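Local coordinates for protein amidohydrolase (Staphylococcus aureus, PDB 3NUR) that probably hydrolyses a carbon-nitrogen amide-type bond, its true substrate unidentified, using a metal-centred site (calcium in this crystal) at the mouth of a TIM barrel, at residues F27-V32 and Y313-P318; I89-Y94 and V130-L135; I251-E256 and T289-L294. One frame throughout, in Å; residues are numbered along the deposited sequence.

Contact 1. Residues F27-V32 and Y313-P318; sequences FEEHYV and YAADYP. With CA (calcium ion), chain B.
Glu28 and Asp316 both hold CG anti to the backbone N (chi1 -163° and -155°); Glu28 then runs on extended to its carboxylate, and the two side chains lie side by side, aimed at one calcium ion. The carboxylate plane of Glu28 is turned 73° from that of Asp316. Glu28 OE1 and Asp316 OD1 each bind calcium at 2.1 Å and come within 2.9 Å of each other, a closeness of two acceptors that the shared cation probably makes tolerable. His30 NE2 binds the calcium at 2.3 Å, with Asp316 OD1 at the edge of its ring; two waters and His192 complete the coordination. The other oxygen of Glu28, OE2, is hydrogen-bonded to Ser291. Glu29 does different work: bent at chi2, its side chain curls back and accepts backbone N-H groups of 313-318. Glu29 OE2 accepts from Ala315 N at 2.8 Å on the syn lone pair and also from Glu28 N, while Glu29 OE1 receives Tyr317 N from above the carboxylate plane at 3.1 Å. Backbone bonds flank this grip, Phe27 N to Tyr313 O and a nearly straight one from His30 N to Tyr317 O (2.8 Å). Pro318, after a cis peptide bond, lays CB over the Tyr317 ring. Metal ligands on the first strand and on an aspartate-bearing loop late in the chain are characteristic of the amidohydrolase TIM barrel, whose metal site they build here.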
loop_
_atom_site.group_PDB
_atom_site.type_symbol
_atom_site.label_atom_id
_atom_site.label_comp_id
_atom_site.label_asym_id
_atom_site.label_seq_id
_atom_site.Cartn_x
_atom_site.Cartn_y
_atom_site.Cartn_z
ATOM N N PHE A 27 -3.132 5.670 -5.906
ATOM C CA PHE A 27 -2.772 4.303 -5.526
ATOM C C PHE A 27 -3.250 3.712 -4.199
ATOM O O PHE A 27 -3.095 2.500 -3.989
ATOM C CB PHE A 27 -1.263 4.123 -5.696
ATOM C CG PHE A 27 -0.837 3.889 -7.123
ATOM C CD1 PHE A 27 -0.589 2.599 -7.587
ATOM C CD2 PHE A 27 -0.663 4.960 -8.000
ATOM C CE1 PHE A 27 -0.200 2.376 -8.913
ATOM C CE2 PHE A 27 -0.241 4.740 -9.319
ATOM C CZ PHE A 27 -0.010 3.451 -9.761
ATOM N N GLU A 28 -3.770 4.546 -3.284
ATOM C CA GLU A 28 -4.204 4.022 -1.983
ATOM C C GLU A 28 -5.617 4.483 -1.762
ATOM O O GLU A 28 -5.845 5.462 -1.071
ATOM C CB GLU A 28 -3.248 4.483 -0.854
ATOM C CG GLU A 28 -3.396 3.649 0.415
ATOM C CD GLU A 28 -2.656 4.238 1.601
ATOM O OE1 GLU A 28 -3.320 4.547 2.614
ATOM O OE2 GLU A 28 -1.421 4.437 1.501
ATOM N N GLU A 29 -6.561 3.853 -2.462
ATOM C CA GLU A 29 -7.967 4.267 -2.461
ATOM C C GLU A 29 -8.759 3.040 -2.058
ATOM O O GLU A 29 -8.559 1.964 -2.644
ATOM C CB GLU A 29 -8.318 4.777 -3.876
ATOM C CG GLU A 29 -7.217 5.683 -4.472
ATOM C CD GLU A 29 -6.695 6.828 -3.606
ATOM O OE1 GLU A 29 -7.518 7.531 -2.977
ATOM O OE2 GLU A 29 -5.457 7.026 -3.555
ATOM N N HIS A 30 -9.605 3.191 -1.024
ATOM C CA HIS A 30 -10.248 2.050 -0.394
ATOM C C HIS A 30 -11.716 1.845 -0.616
ATOM O O HIS A 30 -12.477 2.793 -0.796
ATOM C CB HIS A 30 -9.964 2.084 1.118
ATOM C CG HIS A 30 -8.499 2.152 1.448
ATOM N ND1 HIS A 30 -7.651 1.076 1.206
ATOM C CD2 HIS A 30 -7.784 3.151 2.026
ATOM C CE1 HIS A 30 -6.450 1.456 1.623
ATOM N NE2 HIS A 30 -6.476 2.698 2.119
ATOM N N TYR A 31 -12.114 0.583 -0.490
ATOM C CA TYR A 31 -13.513 0.194 -0.529
ATOM C C TYR A 31 -13.749 -0.881 0.529
ATOM O O TYR A 31 -12.817 -1.571 0.915
ATOM C CB TYR A 31 -13.915 -0.336 -1.935
ATOM C CG TYR A 31 -13.446 -1.746 -2.208
ATOM C CD1 TYR A 31 -12.139 -1.996 -2.611
ATOM C CD2 TYR A 31 -14.274 -2.842 -1.953
ATOM C CE1 TYR A 31 -11.683 -3.290 -2.809
ATOM C CE2 TYR A 31 -13.822 -4.146 -2.134
ATOM C CZ TYR A 31 -12.519 -4.362 -2.553
ATOM O OH TYR A 31 -12.039 -5.628 -2.735
ATOM N N VAL A 32 -15.012 -1.059 0.950
ATOM C CA VAL A 32 -15.403 -2.185 1.803
ATOM C C VAL A 32 -16.722 -2.678 1.230
ATOM O O VAL A 32 -17.367 -1.948 0.457
ATOM C CB VAL A 32 -15.491 -1.890 3.331
ATOM C CG1 VAL A 32 -14.171 -1.347 3.883
ATOM C CG2 VAL A 32 -16.662 -0.958 3.676
ATOM N N TYR A 313 1.152 8.876 -6.763
ATOM C CA TYR A 313 0.166 9.718 -6.096
ATOM C C TYR A 313 -0.902 8.869 -5.407
ATOM O O TYR A 313 -1.125 7.726 -5.799
ATOM C CB TYR A 313 -0.426 10.724 -7.101
ATOM C CG TYR A 313 -0.814 12.068 -6.520
ATOM C CD1 TYR A 313 -0.088 12.638 -5.476
ATOM C CD2 TYR A 313 -1.879 12.796 -7.051
ATOM C CE1 TYR A 313 -0.410 13.901 -4.972
ATOM C CE2 TYR A 313 -2.211 14.060 -6.556
ATOM C CZ TYR A 313 -1.480 14.603 -5.511
ATOM O OH TYR A 313 -1.821 15.839 -5.011
ATOM N N ALA A 314 -1.493 9.389 -4.333
ATOM C CA ALA A 314 -2.501 8.656 -3.536
ATOM C C ALA A 314 -3.195 9.625 -2.600
ATOM O O ALA A 314 -2.551 10.547 -2.095
ATOM C CB ALA A 314 -1.836 7.547 -2.723
ATOM N N ALA A 315 -4.491 9.395 -2.335
ATOM C CA ALA A 315 -5.302 10.265 -1.480
ATOM C C ALA A 315 -5.750 9.629 -0.167
ATOM O O ALA A 315 -6.193 10.357 0.717
ATOM C CB ALA A 315 -6.560 10.692 -2.245
ATOM N N ASP A 316 -5.736 8.286 -0.073
ATOM C CA ASP A 316 -6.295 7.537 1.081
ATOM C C ASP A 316 -7.829 7.736 1.125
ATOM O O ASP A 316 -8.463 7.689 2.191
ATOM C CB ASP A 316 -5.609 7.891 2.428
ATOM C CG ASP A 316 -5.699 6.779 3.450
ATOM O OD1 ASP A 316 -5.963 5.612 3.043
ATOM O OD2 ASP A 316 -5.597 7.079 4.681
ATOM N N TYR A 317 -8.436 7.945 -0.064
ATOM C CA TYR A 317 -9.880 8.114 -0.135
ATOM C C TYR A 317 -10.579 6.827 0.354
ATOM O O TYR A 317 -10.130 5.742 -0.008
ATOM C CB TYR A 317 -10.316 8.440 -1.583
ATOM C CG TYR A 317 -11.809 8.597 -1.713
ATOM C CD1 TYR A 317 -12.419 9.830 -1.495
ATOM C CD2 TYR A 317 -12.631 7.490 -1.943
ATOM C CE1 TYR A 317 -13.805 9.964 -1.522
ATOM C CE2 TYR A 317 -14.019 7.619 -1.989
ATOM C CZ TYR A 317 -14.599 8.862 -1.791
ATOM O OH TYR A 317 -15.967 9.016 -1.849
ATOM N N PRO A 318 -11.668 6.899 1.154
ATOM C CA PRO A 318 -12.371 8.096 1.664
ATOM C C PRO A 318 -11.987 8.462 3.107
ATOM O O PRO A 318 -12.618 9.342 3.691
ATOM C CB PRO A 318 -13.827 7.647 1.604
ATOM C CG PRO A 318 -13.741 6.202 2.062
ATOM C CD PRO A 318 -12.418 5.671 1.510
HETATM CA CA CA B . -5.053 3.780 3.631
HETATM O O HOH W 1 -4.133 4.916 5.250
HETATM O O HOH W 2 -6.458 3.168 5.289
#

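Contact 2. Residues I89-Y94 and V130-L135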
loop_
_atom_site.group_PDB
_atom_site.type_symbol
_atom_site.label_atom_id
_atom_site.label_comp_id
_atom_site.label_asym_id
_atom_site.label_seq_id
_atom_site.Cartn_x
_atom_site.Cartn_y
_atom_site.Cartn_z
ATOM N N ILE A 89 -7.960 7.767 -12.516
ATOM C CA ILE A 89 -8.077 6.399 -12.021
ATOM C C ILE A 89 -7.819 6.277 -10.537
ATOM O O ILE A 89 -6.830 6.825 -10.030
ATOM C CB ILE A 89 -7.090 5.470 -12.805
ATOM C CG1 ILE A 89 -7.409 5.414 -14.319
ATOM C CG2 ILE A 89 -6.955 4.067 -12.178
ATOM C CD1 ILE A 89 -6.344 4.766 -15.144
ATOM N N GLN A 90 -8.662 5.466 -9.857
ATOM C CA GLN A 90 -8.384 5.052 -8.503
ATOM C C GLN A 90 -7.997 3.572 -8.612
ATOM O O GLN A 90 -8.696 2.792 -9.280
ATOM C CB GLN A 90 -9.595 5.193 -7.564
ATOM C CG GLN A 90 -9.755 6.588 -7.006
ATOM C CD GLN A 90 -10.788 6.663 -5.893
ATOM O OE1 GLN A 90 -10.920 7.683 -5.190
ATOM N NE2 GLN A 90 -11.501 5.577 -5.653
ATOM N N VAL A 91 -6.905 3.199 -7.956
ATOM C CA VAL A 91 -6.462 1.797 -7.841
ATOM C C VAL A 91 -7.120 1.362 -6.524
ATOM O O VAL A 91 -6.821 1.922 -5.455
ATOM C CB VAL A 91 -4.920 1.616 -7.841
ATOM C CG1 VAL A 91 -4.563 0.142 -7.767
ATOM C CG2 VAL A 91 -4.274 2.253 -9.074
ATOM N N LEU A 92 -8.106 0.452 -6.614
ATOM C CA LEU A 92 -8.929 0.103 -5.461
ATOM C C LEU A 92 -8.426 -1.104 -4.649
ATOM O O LEU A 92 -8.051 -2.128 -5.225
ATOM C CB LEU A 92 -10.401 -0.121 -5.903
ATOM C CG LEU A 92 -11.176 1.090 -6.458
ATOM C CD1 LEU A 92 -12.593 0.685 -6.904
ATOM C CD2 LEU A 92 -11.293 2.177 -5.430
ATOM N N SER A 93 -8.432 -0.958 -3.307
ATOM C CA SER A 93 -8.017 -1.992 -2.352
ATOM C C SER A 93 -8.976 -2.044 -1.168
ATOM O O SER A 93 -9.594 -1.034 -0.873
ATOM C CB SER A 93 -6.626 -1.681 -1.834
ATOM O OG SER A 93 -6.603 -0.404 -1.211
ATOM N N TYR A 94 -9.107 -3.203 -0.482
ATOM C CA TYR A 94 -10.000 -3.314 0.669
ATOM C C TYR A 94 -9.524 -2.423 1.824
ATOM O O TYR A 94 -8.322 -2.350 2.085
ATOM C CB TYR A 94 -10.164 -4.774 1.128
ATOM C CG TYR A 94 -11.528 -5.030 1.728
ATOM C CD1 TYR A 94 -12.552 -5.593 0.970
ATOM C CD2 TYR A 94 -11.806 -4.683 3.053
ATOM C CE1 TYR A 94 -13.831 -5.782 1.506
ATOM C CE2 TYR A 94 -13.068 -4.890 3.605
ATOM C CZ TYR A 94 -14.082 -5.427 2.823
ATOM O OH TYR A 94 -15.323 -5.631 3.371
ATOM N N VAL A 130 -8.950 0.512 -11.435
ATOM C CA VAL A 130 -8.036 -0.614 -11.593
ATOM C C VAL A 130 -8.099 -1.339 -10.223
ATOM O O VAL A 130 -8.230 -0.683 -9.180
ATOM C CB VAL A 130 -6.611 -0.138 -11.977
ATOM C CG1 VAL A 130 -5.582 -1.244 -11.800
ATOM C CG2 VAL A 130 -6.581 0.367 -13.423
ATOM N N GLY A 131 -8.031 -2.666 -10.229
ATOM C CA GLY A 131 -8.118 -3.381 -8.960
ATOM C C GLY A 131 -6.816 -3.923 -8.421
ATOM O O GLY A 131 -5.942 -4.352 -9.182
ATOM N N PHE A 132 -6.696 -3.897 -7.086
ATOM C CA PHE A 132 -5.607 -4.520 -6.350
ATOM C C PHE A 132 -6.248 -5.665 -5.577
ATOM O O PHE A 132 -7.354 -5.507 -5.024
ATOM C CB PHE A 132 -4.885 -3.521 -5.402
ATOM C CG PHE A 132 -3.634 -2.845 -5.959
ATOM C CD1 PHE A 132 -3.207 -3.088 -7.260
ATOM C CD2 PHE A 132 -2.925 -1.922 -5.197
ATOM C CE1 PHE A 132 -2.051 -2.467 -7.772
ATOM C CE2 PHE A 132 -1.781 -1.287 -5.714
ATOM C CZ PHE A 132 -1.340 -1.585 -6.988
ATOM N N ALA A 133 -5.583 -6.819 -5.584
ATOM C CA ALA A 133 -6.069 -8.033 -4.902
ATOM C C ALA A 133 -6.054 -7.921 -3.378
ATOM O O ALA A 133 -5.163 -7.277 -2.803
ATOM C CB ALA A 133 -5.206 -9.210 -5.308
ATOM N N THR A 134 -7.044 -8.557 -2.737
ATOM C CA THR A 134 -7.160 -8.733 -1.285
ATOM C C THR A 134 -6.851 -10.220 -1.083
ATOM O O THR A 134 -7.486 -11.074 -1.710
ATOM C CB THR A 134 -8.512 -8.270 -0.741
ATOM O OG1 THR A 134 -8.671 -6.888 -1.076
ATOM C CG2 THR A 134 -8.617 -8.436 0.781
ATOM N N LEU A 135 -5.806 -10.517 -0.297
ATOM C CA LEU A 135 -5.301 -11.888 -0.165
ATOM C C LEU A 135 -5.413 -12.492 1.205
ATOM O O LEU A 135 -5.092 -11.820 2.172
ATOM C CB LEU A 135 -3.827 -11.957 -0.607
ATOM C CG LEU A 135 -3.492 -11.380 -1.997
ATOM C CD1 LEU A 135 -2.009 -11.354 -2.213
ATOM C CD2 LEU A 135 -4.204 -12.165 -3.104
HETATM O O HOH W 3 -6.500 -5.257 -0.549
#
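Val91 drives its CG1 methyl into the face of the Phe132 ring, 3.4 Å from the centroid and only 4° off the ring normal, a CH-pi contact in which all six ring carbons are almost equally near. A chi1 of -178° puts CG1 opposite the backbone N and turns this methyl, not CG2, to the ring. Val130, the parallel bridge partner of Val91, lies on the same face of the sheet. At the far end Ile89 CG2 meets Val130 CG2 at 3.9 Å. The backbones beside them are joined by three hydrogen bonds: Val130 N to Gln90 O at 3.1 Å, Leu92 N to Val130 O at 2.8 Å and Phe132 N to Leu92 O at 2.9 Å. Leu92 thus uses both its N-H and its C=O on 130-135, and pairs with Gly131 in the second bridge. Beyond Phe132 direct pairing gives way to water: one molecule donates to Thr134 OG1 at 2.8 Å and makes weak bonds to Tyr94 N and Ala133 O. Thr134 OG1 also packs on Tyr94 CB, whereas the phenol OH leads away to Gln37 and Ile33. The two strands close a beta-alpha-beta unit through helix 104-124, which packs on Leu92 and Tyr94; strand 24-31 flanks 87-94 on the edge away from 129-131, and Val91 also touches its Ile25.

Contact 3. Residues I251-E256 and T289-L294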
loop_
_atom_site.group_PDB
_atom_site.type_symbol
_atom_site.label_atom_id
_atom_site.label_comp_id
_atom_site.label_asym_id
_atom_site.label_seq_id
_atom_site.Cartn_x
_atom_site.Cartn_y
_atom_site.Cartn_z
ATOM N N ILE A 251 4.770 1.608 -0.725
ATOM C CA ILE A 251 4.490 1.999 0.654
ATOM C C ILE A 251 3.990 3.429 0.665
ATOM O O ILE A 251 4.465 4.253 -0.108
ATOM C CB ILE A 251 5.661 1.788 1.629
ATOM C CG1 ILE A 251 6.964 2.493 1.138
ATOM C CG2 ILE A 251 5.842 0.265 1.951
ATOM C CD1 ILE A 251 8.199 2.325 2.118
ATOM N N GLY A 252 3.033 3.694 1.538
ATOM C CA GLY A 252 2.408 4.996 1.679
ATOM C C GLY A 252 3.003 5.836 2.777
ATOM O O GLY A 252 4.119 5.578 3.238
ATOM N N HIS A 253 2.261 6.875 3.184
ATOM C CA HIS A 253 2.636 7.808 4.250
ATOM C C HIS A 253 4.080 8.266 4.147
ATOM O O HIS A 253 4.816 8.327 5.159
ATOM C CB HIS A 253 2.258 7.217 5.622
ATOM C CG HIS A 253 0.850 6.698 5.612
ATOM N ND1 HIS A 253 0.569 5.369 5.312
ATOM C CD2 HIS A 253 -0.312 7.374 5.738
ATOM C CE1 HIS A 253 -0.755 5.287 5.275
ATOM N NE2 HIS A 253 -1.325 6.461 5.549
ATOM N N TRP A 254 4.471 8.646 2.903
ATOM C CA TRP A 254 5.798 9.159 2.574
ATOM C C TRP A 254 6.954 8.189 2.884
ATOM O O TRP A 254 8.093 8.617 3.110
ATOM C CB TRP A 254 6.012 10.554 3.228
ATOM C CG TRP A 254 5.115 11.637 2.687
ATOM C CD1 TRP A 254 4.211 12.378 3.390
ATOM C CD2 TRP A 254 5.089 12.142 1.339
ATOM N NE1 TRP A 254 3.605 13.300 2.562
ATOM C CE2 TRP A 254 4.142 13.193 1.304
ATOM C CE3 TRP A 254 5.797 11.828 0.166
ATOM C CZ2 TRP A 254 3.882 13.929 0.142
ATOM C CZ3 TRP A 254 5.491 12.515 -1.005
ATOM C CH2 TRP A 254 4.545 13.548 -1.010
ATOM N N GLY A 255 6.664 6.892 2.872
ATOM C CA GLY A 255 7.692 5.889 3.136
ATOM C C GLY A 255 7.698 5.300 4.528
ATOM O O GLY A 255 8.619 4.540 4.861
ATOM N N GLU A 256 6.662 5.616 5.361
ATOM C CA GLU A 256 6.516 4.987 6.691
ATOM C C GLU A 256 7.796 5.105 7.522
ATOM O O GLU A 256 8.236 4.133 8.155
ATOM C CB GLU A 256 6.094 3.503 6.512
ATOM C CG GLU A 256 4.902 3.315 5.562
ATOM C CD GLU A 256 3.533 3.765 6.048
ATOM O OE1 GLU A 256 3.446 4.402 7.121
ATOM O OE2 GLU A 256 2.530 3.428 5.374
ATOM N N THR A 289 4.216 6.671 -1.735
ATOM C CA THR A 289 3.052 7.533 -1.954
ATOM C C THR A 289 2.812 8.439 -0.731
ATOM O O THR A 289 3.300 8.122 0.358
ATOM C CB THR A 289 1.739 6.739 -2.297
ATOM O OG1 THR A 289 0.955 6.481 -1.112
ATOM C CG2 THR A 289 1.948 5.487 -3.147
ATOM N N PRO A 290 2.021 9.531 -0.894
ATOM C CA PRO A 290 1.746 10.422 0.241
ATOM C C PRO A 290 0.583 9.952 1.113
ATOM O O PRO A 290 0.395 10.499 2.196
ATOM C CB PRO A 290 1.328 11.738 -0.434
ATOM C CG PRO A 290 1.409 11.516 -1.910
ATOM C CD PRO A 290 1.440 10.064 -2.146
ATOM N N SER A 291 -0.269 9.016 0.610
ATOM C CA SER A 291 -1.517 8.603 1.296
ATOM C C SER A 291 -2.361 9.813 1.753
ATOM O O SER A 291 -2.810 9.855 2.903
ATOM C CB SER A 291 -1.214 7.707 2.497
ATOM O OG SER A 291 -0.309 6.675 2.173
ATOM N N GLY A 292 -2.508 10.812 0.884
ATOM C CA GLY A 292 -3.300 12.004 1.180
ATOM C C GLY A 292 -2.709 12.966 2.198
ATOM O O GLY A 292 -3.398 13.902 2.626
HETATM N N MSE A 293 -1.423 12.773 2.579
HETATM C CA MSE A 293 -0.740 13.675 3.525
HETATM C C MSE A 293 0.022 14.675 2.644
HETATM O O MSE A 293 1.162 14.436 2.279
HETATM C CB MSE A 293 0.235 12.897 4.438
HETATM C CG MSE A 293 -0.449 11.954 5.419
HETATM SE SE MSE A 293 0.880 10.754 6.270
HETATM C CE MSE A 293 2.262 11.977 6.718
ATOM N N LEU A 294 -0.656 15.751 2.247
ATOM C CA LEU A 294 -0.131 16.683 1.260
ATOM C C LEU A 294 0.707 17.771 1.886
ATOM O O LEU A 294 0.294 18.926 1.994
ATOM C CB LEU A 294 -1.272 17.198 0.360
ATOM C CG LEU A 294 -2.169 16.105 -0.286
ATOM C CD1 LEU A 294 -3.216 16.733 -1.185
ATOM C CD2 LEU A 294 -1.349 15.054 -1.039
HETATM O O HOH W 4 -3.362 8.414 5.385
#
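Two loops following barrel strands 249-251 and 286-288 meet beside the metal site of this TIM barrel, with the His253 side chain about 5 Å from the calcium. Ser291 lies under that imidazole: Ser291 CB sits 3.5 Å from the centroid of the His253 ring in a CH-pi contact, and Ser291 OG rests over the same face while accepting from His253 N at 2.8 Å. Because this hydroxyl also serves the metal ligand Glu28, it links the histidine backbone to the first coordination shell. The ring is held at both nitrogens. His253 ND1 donates to Glu256 OE2 at 2.8 Å, in the ring plane but from above the carboxylate plane, and NE2 shares a water with Ser291 O; His225 in turn binds the other oxygen of Glu256. At the ring edge lies the selenium of Met293, a selenomethionine, with Met293 SE 3.6 Å from His253 CD2. Residues 290-293 form a type I' turn closed by Met293 N to Pro290 O. Just before the turn, Thr289 pairs through both its backbone groups, N to Ile251 O and O to Trp254 N. The Trp254 indole spreads across the turn. Pro290 CB lies over the six-membered ring, 3.4 Å from Trp254 CZ2, while helix 296-306 also packs against the indole. Trp254 NE1 donates to Met293 O in the carbonyl plane at 2.7 Å, although that oxygen is tilted 23° from the ring plane.

How the contacts relate
Contacts 1 and 3 meet at the calcium site: Glu28 OE2 lies 2.6 Å from Ser291 OG, so the loop of 289-294 forms a second shell for a ligand in contact 1, and Gly292 N lies 3.0 Å from Ala314 O, a probable hydrogen bond between loops. Contact 2 joins contact 1 from another side, where strands 24-31 and 87-94 are neighbours: Ser93 N is 3.0 Å from Glu29 O, and Ser93 OG approaches His30 ND1, behind the metal-binding nitrogen. Contacts 2 and 3 do not touch; their centres are about 17 Å apart, with contact 1 bridging them. Along the chain, both are nested within the span that contact 1 closes.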